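Local coordinates for protein macrophage receptor MARCO (Mus musculus, PDB 2OY3) that probably acts as a macrophage scavenger receptor, using this scavenger receptor cysteine-rich domain to recognise ligands such as bacterial surfaces, at residues Asp32-Asn37 with Asp67-Arg72; Gly27-Asp32 with Glu95-Glu100; Val7-Gly12 with Leu46-Gly51. All coordinates share one frame; numbering follows the deposited sequence.

Interaction 1 of 3, residues Asp32-Asn37 with Asp67-Arg72. With MG (magnesium ion), chain C; MG (magnesium ion), chain B.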
loop_
_atom_site.group_PDB
_atom_site.type_symbol
_atom_site.label_atom_id
_atom_site.label_comp_id
_atom_site.label_asym_id
_atom_site.label_seq_id
_atom_site.Cartn_x
_atom_site.Cartn_y
_atom_site.Cartn_z
ATOM N N ASP A 32 6.833 6.494 2.031
ATOM C CA ASP A 32 7.029 7.924 1.714
ATOM C C ASP A 32 5.709 8.538 1.218
ATOM O O ASP A 32 5.202 8.170 0.155
ATOM C CB ASP A 32 8.149 8.145 0.702
ATOM C CG ASP A 32 9.513 7.640 1.214
ATOM O OD1 ASP A 32 9.833 7.823 2.418
ATOM O OD2 ASP A 32 10.275 7.074 0.408
ATOM N N ASP A 33 5.137 9.388 2.071
ATOM C CA ASP A 33 3.907 10.143 1.799
ATOM C C ASP A 33 2.643 9.272 1.784
ATOM O O ASP A 33 1.579 9.717 1.353
ATOM C CB ASP A 33 4.050 10.935 0.506
ATOM C CG ASP A 33 5.269 11.877 0.544
ATOM O OD1 ASP A 33 5.522 12.493 1.625
ATOM O OD2 ASP A 33 5.941 11.979 -0.509
ATOM N N TRP A 34 2.756 8.054 2.295
ATOM C CA TRP A 34 1.615 7.148 2.408
ATOM C C TRP A 34 0.727 7.700 3.525
ATOM O O TRP A 34 1.149 7.800 4.664
ATOM C CB TRP A 34 2.132 5.741 2.784
ATOM C CG TRP A 34 1.097 4.694 2.965
ATOM C CD1 TRP A 34 0.655 4.174 4.144
ATOM C CD2 TRP A 34 0.409 3.998 1.926
ATOM N NE1 TRP A 34 -0.300 3.215 3.904
ATOM C CE2 TRP A 34 -0.465 3.082 2.549
ATOM C CE3 TRP A 34 0.412 4.101 0.516
ATOM C CZ2 TRP A 34 -1.322 2.239 1.819
ATOM C CZ3 TRP A 34 -0.446 3.242 -0.221
ATOM C CH2 TRP A 34 -1.292 2.340 0.427
ATOM N N ASP A 35 -0.508 8.066 3.190
ATOM C CA ASP A 35 -1.402 8.612 4.194
ATOM C C ASP A 35 -2.788 7.949 4.184
ATOM O O ASP A 35 -3.029 7.017 3.418
ATOM C CB ASP A 35 -1.500 10.128 4.041
ATOM C CG ASP A 35 -2.243 10.579 2.761
ATOM O OD1 ASP A 35 -2.232 11.816 2.533
ATOM O OD2 ASP A 35 -2.840 9.770 1.991
ATOM N N ASN A 36 -3.677 8.471 5.015
ATOM C CA ASN A 36 -5.027 7.914 5.194
ATOM C C ASN A 36 -5.828 7.838 3.896
ATOM O O ASN A 36 -6.570 6.893 3.700
ATOM C CB ASN A 36 -5.804 8.691 6.257
ATOM C CG ASN A 36 -5.239 8.505 7.679
ATOM O OD1 ASN A 36 -4.385 7.662 7.931
ATOM N ND2 ASN A 36 -5.717 9.331 8.610
ATOM N N ASN A 37 -5.651 8.812 3.006
ATOM C CA ASN A 37 -6.299 8.744 1.691
ATOM C C ASN A 37 -5.868 7.517 0.900
ATOM O O ASN A 37 -6.711 6.825 0.333
ATOM C CB ASN A 37 -6.123 10.041 0.924
ATOM C CG ASN A 37 -6.901 11.176 1.550
ATOM O OD1 ASN A 37 -6.387 12.294 1.730
ATOM N ND2 ASN A 37 -8.116 10.875 1.969
ATOM N N ASP A 67 6.095 3.702 -4.408
ATOM C CA ASP A 67 6.622 4.682 -3.468
ATOM C C ASP A 67 5.867 5.949 -3.795
ATOM O O ASP A 67 5.397 6.106 -4.936
ATOM C CB ASP A 67 8.130 4.863 -3.712
ATOM C CG ASP A 67 8.827 5.668 -2.609
ATOM O OD1 ASP A 67 8.235 5.909 -1.535
ATOM O OD2 ASP A 67 9.995 6.051 -2.825
ATOM N N ASN A 68 5.707 6.827 -2.808
ATOM C CA ASN A 68 5.101 8.131 -3.035
ATOM C C ASN A 68 3.710 8.056 -3.655
ATOM O O ASN A 68 3.447 8.709 -4.679
ATOM C CB ASN A 68 6.035 8.998 -3.911
ATOM C CG ASN A 68 7.383 9.219 -3.252
ATOM O OD1 ASN A 68 7.490 9.932 -2.253
ATOM N ND2 ASN A 68 8.404 8.570 -3.777
ATOM N N VAL A 69 2.859 7.211 -3.079
ATOM C CA VAL A 69 1.477 7.082 -3.526
ATOM C C VAL A 69 0.690 8.350 -3.144
ATOM O O VAL A 69 0.812 8.837 -2.033
ATOM C CB VAL A 69 0.793 5.807 -2.944
ATOM C CG1 VAL A 69 -0.657 5.706 -3.434
ATOM C CG2 VAL A 69 1.577 4.548 -3.323
ATOM N N ASN A 70 -0.083 8.882 -4.093
ATOM C CA ASN A 70 -0.773 10.167 -3.937
ATOM C C ASN A 70 -2.267 10.049 -4.345
ATOM O O ASN A 70 -2.732 10.781 -5.228
ATOM C CB ASN A 70 -0.077 11.290 -4.762
ATOM C CG ASN A 70 1.460 11.254 -4.675
ATOM O OD1 ASN A 70 2.053 11.401 -3.587
ATOM N ND2 ASN A 70 2.110 11.045 -5.825
ATOM N N CYS A 71 -3.004 9.134 -3.706
ATOM C CA CYS A 71 -4.458 9.030 -3.891
ATOM C C CYS A 71 -5.175 10.249 -3.353
ATOM O O CYS A 71 -4.795 10.801 -2.308
ATOM C CB CYS A 71 -5.039 7.793 -3.178
ATOM S SG CYS A 71 -4.383 6.206 -3.723
ATOM N N ARG A 72 -6.251 10.632 -4.037
ATOM C CA ARG A 72 -7.156 11.654 -3.515
ATOM C C ARG A 72 -7.996 11.086 -2.373
ATOM O O ARG A 72 -8.405 11.823 -1.484
ATOM C CB ARG A 72 -8.025 12.257 -4.632
ATOM C CG ARG A 72 -7.216 12.808 -5.821
ATOM C CD ARG A 72 -6.304 14.024 -5.499
ATOM N NE ARG A 72 -5.453 14.365 -6.649
ATOM C CZ ARG A 72 -4.132 14.151 -6.720
ATOM N NH1 ARG A 72 -3.461 13.626 -5.695
ATOM N NH2 ARG A 72 -3.468 14.476 -7.822
HETATM MG MG MG C . 0.072 10.077 -0.270
HETATM MG MG MG B . 11.604 7.480 3.599
HETATM O O HOH W 1 3.666 5.919 -0.506
HETATM O O HOH W 2 12.195 6.191 2.157
HETATM O O HOH W 3 12.634 9.077 2.440
HETATM O O HOH W 4 13.465 7.125 4.859
HETATM O O HOH W 5 10.380 6.101 4.810
HETATM O O HOH W 6 10.816 8.868 5.119
#
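Asp-67 OD1 lies 3.0 Å from Asp-32 OD2, a close approach of two acceptors whose carboxylate planes are turned 46° apart. Repulsion there is probably eased by one magnesium ion, which Asp-32 OD1 binds at 2.2 Å. At Asn-68 the backbone comes in: its CA makes a CA-H...O contact of 3.2 Å with Asp-32 O. Asn-68 OD1 sits 3.1 Å from Asp-33 OD2, again acceptor to acceptor, while Asn-68 ND2 is hydrogen-bonded to Asn-84 OD1. Val-69 joins the segments three ways. A water links its N to Asp-32 O; Val-69 O (2.3 Å) and Asp-33 O (2.2 Å) both bind the second magnesium ion, with Asp-38 OD2 among its further ligands; and Val-69 CB meets the indole edge at Trp-34 CE3, 3.9 Å away. With CG anti to the backbone N (chi1 179°), Trp-34 lies beside the valine on a similar heading. Farther on, Cys-71 O touches Asn-37 CB at 3.6 Å, and Arg-72 O rests against the same amide side chain. The loop after strand 64-66, held by the Cys-71 to Cys-81 disulfide, runs along the lead-in to helix 36-44, with Trp-34 and Val-69 both packed on Ile-29 of strand 25-29.

Interaction 2 of 3, residues Gly27-Asp32 with Glu95-Glu100. With MG (magnesium ion), chain B.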
loop_
_atom_site.group_PDB
_atom_site.type_symbol
_atom_site.label_atom_id
_atom_site.label_comp_id
_atom_site.label_asym_id
_atom_site.label_seq_id
_atom_site.Cartn_x
_atom_site.Cartn_y
_atom_site.Cartn_z
ATOM N N GLY A 27 4.584 -7.589 -4.155
ATOM C CA GLY A 27 5.564 -6.619 -3.711
ATOM C C GLY A 27 5.011 -5.683 -2.688
ATOM O O GLY A 27 3.811 -5.690 -2.398
ATOM N N THR A 28 5.873 -4.831 -2.156
ATOM C CA THR A 28 5.437 -3.927 -1.079
ATOM C C THR A 28 5.299 -2.454 -1.532
ATOM O O THR A 28 5.563 -2.111 -2.692
ATOM C CB THR A 28 6.354 -4.074 0.149
ATOM O OG1 THR A 28 7.670 -3.641 -0.227
ATOM C CG2 THR A 28 6.364 -5.554 0.615
ATOM N N ILE A 29 4.903 -1.590 -0.606
ATOM C CA ILE A 29 4.650 -0.194 -0.885
ATOM C C ILE A 29 5.453 0.619 0.114
ATOM O O ILE A 29 5.189 0.598 1.336
ATOM C CB ILE A 29 3.147 0.152 -0.768
ATOM C CG1 ILE A 29 2.311 -0.708 -1.770
ATOM C CG2 ILE A 29 2.918 1.686 -0.933
ATOM C CD1 ILE A 29 0.767 -0.576 -1.610
ATOM N N CYS A 30 6.416 1.373 -0.397
ATOM C CA CYS A 30 7.145 2.276 0.497
ATOM C C CYS A 30 6.241 3.384 1.076
ATOM O O CYS A 30 5.331 3.878 0.409
ATOM C CB CYS A 30 8.356 2.875 -0.217
ATOM S SG CYS A 30 9.340 3.875 0.915
ATOM N N ASP A 31 6.514 3.754 2.326
ATOM C CA ASP A 31 5.635 4.613 3.124
ATOM C C ASP A 31 5.878 6.133 2.896
ATOM O O ASP A 31 5.212 6.954 3.501
ATOM C CB ASP A 31 5.694 4.214 4.620
ATOM C CG ASP A 31 7.013 4.663 5.328
ATOM O OD1 ASP A 31 7.839 5.357 4.698
ATOM O OD2 ASP A 31 7.204 4.314 6.521
ATOM N N ASP A 32 6.833 6.494 2.031
ATOM C CA ASP A 32 7.029 7.924 1.714
ATOM C C ASP A 32 5.709 8.538 1.218
ATOM O O ASP A 32 5.202 8.170 0.155
ATOM C CB ASP A 32 8.149 8.145 0.702
ATOM C CG ASP A 32 9.513 7.640 1.214
ATOM O OD1 ASP A 32 9.833 7.823 2.418
ATOM O OD2 ASP A 32 10.275 7.074 0.408
ATOM N N GLU A 95 10.532 0.340 5.864
ATOM C CA GLU A 95 9.640 1.409 5.448
ATOM C C GLU A 95 8.364 0.948 4.705
ATOM O O GLU A 95 7.596 1.787 4.256
ATOM C CB GLU A 95 10.417 2.451 4.626
ATOM C CG GLU A 95 11.569 3.090 5.469
ATOM C CD GLU A 95 12.698 3.732 4.657
ATOM O OE1 GLU A 95 12.772 3.624 3.405
ATOM O OE2 GLU A 95 13.543 4.363 5.330
ATOM N N ASP A 96 8.160 -0.359 4.596
ATOM C CA ASP A 96 6.900 -0.920 4.023
ATOM C C ASP A 96 5.691 -0.369 4.768
ATOM O O ASP A 96 5.601 -0.462 6.004
ATOM C CB ASP A 96 6.872 -2.460 4.042
ATOM C CG ASP A 96 7.895 -3.103 3.078
ATOM O OD1 ASP A 96 8.433 -2.430 2.186
ATOM O OD2 ASP A 96 8.182 -4.306 3.243
ATOM N N ALA A 97 4.807 0.264 3.997
ATOM C CA ALA A 97 3.533 0.817 4.476
ATOM C C ALA A 97 2.583 -0.286 4.889
ATOM O O ALA A 97 2.570 -1.361 4.276
ATOM C CB ALA A 97 2.877 1.652 3.349
ATOM N N GLY A 98 1.752 0.027 5.876
ATOM C CA GLY A 98 0.634 -0.835 6.273
ATOM C C GLY A 98 -0.663 -0.030 6.313
ATOM O O GLY A 98 -0.691 1.174 6.000
ATOM N N VAL A 99 -1.733 -0.714 6.701
ATOM C CA VAL A 99 -3.065 -0.139 6.786
ATOM C C VAL A 99 -3.741 -0.739 7.997
ATOM O O VAL A 99 -3.475 -1.914 8.350
ATOM C CB VAL A 99 -3.955 -0.407 5.519
ATOM C CG1 VAL A 99 -3.389 0.312 4.251
ATOM C CG2 VAL A 99 -4.174 -1.918 5.257
ATOM N N GLU A 100 -4.563 0.071 8.657
ATOM C CA GLU A 100 -5.533 -0.425 9.622
ATOM C C GLU A 100 -6.921 -0.031 9.104
ATOM O O GLU A 100 -7.294 1.177 9.120
ATOM C CB GLU A 100 -5.265 0.171 11.000
ATOM C CG GLU A 100 -6.246 -0.271 12.075
ATOM C CD GLU A 100 -5.663 -0.145 13.482
ATOM O OE1 GLU A 100 -5.522 0.977 13.956
ATOM O OE2 GLU A 100 -5.373 -1.171 14.116
HETATM MG MG MG B . 11.604 7.480 3.599
HETATM O O HOH W 7 4.039 -2.459 2.008
HETATM O O HOH W 5 10.380 6.101 4.810
HETATM O O HOH W 2 12.195 6.191 2.157
HETATM O O HOH W 4 13.465 7.125 4.859
HETATM O O HOH W 3 12.634 9.077 2.440
HETATM O O HOH W 6 10.816 8.868 5.119
#
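Ile-29 O accepts the N-H of Ala-97 at 2.7 Å, a nearly straight bond (173° at the hydrogen) in which the donor also lies almost in line with the carbonyl. Asp-31 N to Glu-95 O, at 3.0 Å, is weak and bent. Together they flank a single beta bridge between Cys-30 and Asp-96. Among side chains, Thr-28 OG1 donates to Asp-96 OD1 over 2.8 Å, meeting it from above the carboxylate, 59° out of plane; Asp-96 OD2 turns instead to His-93. A water accepts from Ile-29 N and also lies 2.9 Å from Ala-97 O, bridging the two. In this scavenger receptor cysteine-rich domain, strands 25-29 and 98-101 both pair with strand 15-22, and the bridge joins the first to the lead-in of the second beside the Cys-30 to Cys-91 disulfide. Apolar contact is slight: Ile-29 CG2 reaches Ala-97 CB at 4.3 Å, and Asp-31 CB packs on the same methyl. Asp-31 and Glu-95 are second-shell partners of the magnesium ion that Asp-32 binds directly. Its waters donate to Asp-31 OD1 and Glu-95 OE2; another lies near OE1, which also takes the N-H of Val-92, whereas Asp-31 OD2 is bonded to Ser-56.

Interaction 3 of 3, residues Val7-Gly12 with Leu46-Gly51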
loop_
_atom_site.group_PDB
_atom_site.type_symbol
_atom_site.label_atom_id
_atom_site.label_comp_id
_atom_site.label_asym_id
_atom_site.label_seq_id
_atom_site.Cartn_x
_atom_site.Cartn_y
_atom_site.Cartn_z
ATOM N N VAL A 7 -4.456 -6.816 -4.581
ATOM C CA VAL A 7 -3.840 -6.320 -3.337
ATOM C C VAL A 7 -4.106 -7.289 -2.170
ATOM O O VAL A 7 -5.040 -8.105 -2.219
ATOM C CB VAL A 7 -4.237 -4.846 -2.998
ATOM C CG1 VAL A 7 -3.828 -3.890 -4.125
ATOM C CG2 VAL A 7 -5.777 -4.701 -2.624
ATOM N N ARG A 8 -3.281 -7.224 -1.130
ATOM C CA ARG A 8 -3.513 -8.051 0.040
ATOM C C ARG A 8 -2.924 -7.379 1.272
ATOM O O ARG A 8 -2.033 -6.548 1.142
ATOM C CB ARG A 8 -2.928 -9.471 -0.143
ATOM C CG ARG A 8 -1.399 -9.550 -0.112
ATOM C CD ARG A 8 -0.884 -10.869 -0.634
ATOM N NE ARG A 8 0.564 -10.970 -0.432
ATOM C CZ ARG A 8 1.265 -12.081 -0.625
ATOM N NH1 ARG A 8 0.649 -13.180 -1.067
ATOM N NH2 ARG A 8 2.578 -12.090 -0.386
ATOM N N ILE A 9 -3.412 -7.774 2.450
ATOM C CA ILE A 9 -2.910 -7.289 3.745
ATOM C C ILE A 9 -2.184 -8.466 4.410
ATOM O O ILE A 9 -2.762 -9.547 4.545
ATOM C CB ILE A 9 -4.079 -6.811 4.641
ATOM C CG1 ILE A 9 -4.765 -5.573 4.029
ATOM C CG2 ILE A 9 -3.627 -6.600 6.099
ATOM C CD1 ILE A 9 -6.112 -5.218 4.669
ATOM N N MET A 10 -0.926 -8.258 4.814
ATOM C CA MET A 10 -0.104 -9.298 5.443
ATOM C C MET A 10 0.328 -8.834 6.854
ATOM O O MET A 10 0.981 -7.795 7.003
ATOM C CB MET A 10 1.150 -9.605 4.574
ATOM C CG MET A 10 0.896 -10.046 3.117
ATOM S SD MET A 10 -0.199 -11.434 2.999
ATOM C CE MET A 10 0.707 -12.786 3.763
ATOM N N GLY A 11 -0.042 -9.598 7.873
ATOM C CA GLY A 11 0.238 -9.252 9.268
ATOM C C GLY A 11 -0.890 -9.753 10.151
ATOM O O GLY A 11 -0.906 -10.940 10.592
ATOM N N GLY A 12 -1.869 -8.891 10.368
ATOM C CA GLY A 12 -2.974 -9.213 11.266
ATOM C C GLY A 12 -4.288 -9.371 10.533
ATOM O O GLY A 12 -4.308 -9.690 9.340
ATOM N N LEU A 46 -10.300 -4.156 -0.591
ATOM C CA LEU A 46 -10.477 -5.396 0.120
ATOM C C LEU A 46 -11.803 -5.453 0.882
ATOM O O LEU A 46 -11.964 -6.253 1.804
ATOM C CB LEU A 46 -9.287 -5.626 1.025
ATOM C CG LEU A 46 -8.039 -5.959 0.195
ATOM C CD1 LEU A 46 -6.772 -5.743 1.011
ATOM C CD2 LEU A 46 -8.104 -7.378 -0.418
ATOM N N GLY A 47 -12.731 -4.575 0.520
ATOM C CA GLY A 47 -14.092 -4.681 1.041
ATOM C C GLY A 47 -14.310 -3.997 2.382
ATOM O O GLY A 47 -15.351 -4.187 3.022
ATOM N N TYR A 48 -13.319 -3.222 2.823
ATOM C CA TYR A 48 -13.498 -2.321 3.974
ATOM C C TYR A 48 -14.049 -0.986 3.478
ATOM O O TYR A 48 -14.079 -0.743 2.258
ATOM C CB TYR A 48 -12.181 -2.102 4.682
ATOM C CG TYR A 48 -11.649 -3.301 5.439
ATOM C CD1 TYR A 48 -10.611 -4.060 4.912
ATOM C CD2 TYR A 48 -12.124 -3.622 6.724
ATOM C CE1 TYR A 48 -10.072 -5.144 5.608
ATOM C CE2 TYR A 48 -11.598 -4.729 7.449
ATOM C CZ TYR A 48 -10.565 -5.462 6.884
ATOM O OH TYR A 48 -10.022 -6.527 7.562
ATOM N N SER A 49 -14.474 -0.114 4.400
ATOM C CA SER A 49 -14.913 1.247 4.017
ATOM C C SER A 49 -13.788 2.314 3.986
ATOM O O SER A 49 -13.868 3.276 3.230
ATOM C CB SER A 49 -16.027 1.732 4.958
ATOM O OG SER A 49 -17.176 0.880 4.867
ATOM N N ARG A 50 -12.771 2.143 4.841
ATOM C CA ARG A 50 -11.784 3.193 5.100
ATOM C C ARG A 50 -10.537 2.549 5.699
ATOM O O ARG A 50 -10.557 1.381 6.109
ATOM C CB ARG A 50 -12.335 4.242 6.077
ATOM C CG ARG A 50 -12.501 3.718 7.519
ATOM C CD ARG A 50 -13.433 4.610 8.395
ATOM N NE ARG A 50 -14.785 4.674 7.856
ATOM C CZ ARG A 50 -15.740 3.776 8.072
ATOM N NH1 ARG A 50 -15.513 2.719 8.849
ATOM N NH2 ARG A 50 -16.921 3.941 7.511
ATOM N N GLY A 51 -9.458 3.321 5.711
ATOM C CA GLY A 51 -8.190 2.879 6.310
ATOM C C GLY A 51 -7.433 4.045 6.948
ATOM O O GLY A 51 -7.518 5.210 6.488
#
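Arg-8 and Leu-46 bring the two backbones closest, yet their CA atoms stay 7.5 Å apart and no hydrogen bond spans the gap between strand 7-11 and the loop 46-51. Side chains fill it, and Leu-46 carries most of the contact. Its CG follows chi1 -71°, beside the backbone N, which directs the branched end onto the strand, where the two methyls part company. CD1 takes the side of Ile-9, meeting CG1 at 3.6 Å; the two side chains run antiparallel, overlapping alongside. CD2 instead lies over the backbone at Val-7, 3.6 Å from Val-7 O, and the branch point CG touches Val-7 CG2 at 3.8 Å. Leu-46 CD1 also approaches Arg-8 CA at 4.1 Å, so the leucine end lies on the strand between Val-7 and Ile-9, alternate residues that both point toward the loop, while Arg-8 CB points away and its guanidinium makes a salt bridge to Glu-19 and a cation-pi contact with Trp-26. In the fold, this is where helix 36-44 of the scavenger receptor cysteine-rich domain ends: Gly-47, at positive phi, is the C-prime residue of a Schellman motif, with Tyr-48 N bonded to Cys-43 O and Gly-47 N to Arg-44 O. The turn carries the chain away from the helix while Leu-46 remains directed back at the strand. Beyond it Tyr-48 adds a lighter touch, its CE1 standing 4.1 Å from Ile-9 CD1, with the methyl approaching the ring obliquely. The phenol oxygen is fixed farther off by a hydrogen bond to Asn-14, just past the strand. Phe-42 of the helix packs against both Val-7 and Ile-9, and Cys-101 of strand 98-101 touches Ile-9 and Tyr-48, continuing the apolar layer inward.

From the N terminus, strand 7-11 comes first, and interaction 3 closes a loop of 33 residues by bringing the loop that follows helix 36-44 back against it. Inside that span, strand 25-29 and the turn after it open the other two contacts. Interaction 1 closes at 67-72 and interaction 2 only at 95-100, so the loop of interaction 1 lies within that of interaction 2; interaction 3 crosses both. The first two share Asp-32 and the magnesium ion it binds, and Trp-34 probably hydrogen-bonds Gly-98. Val-99 CG2 touches Ile-9 CD1, packing strands 98-101 and 7-11 against each other beside the helix.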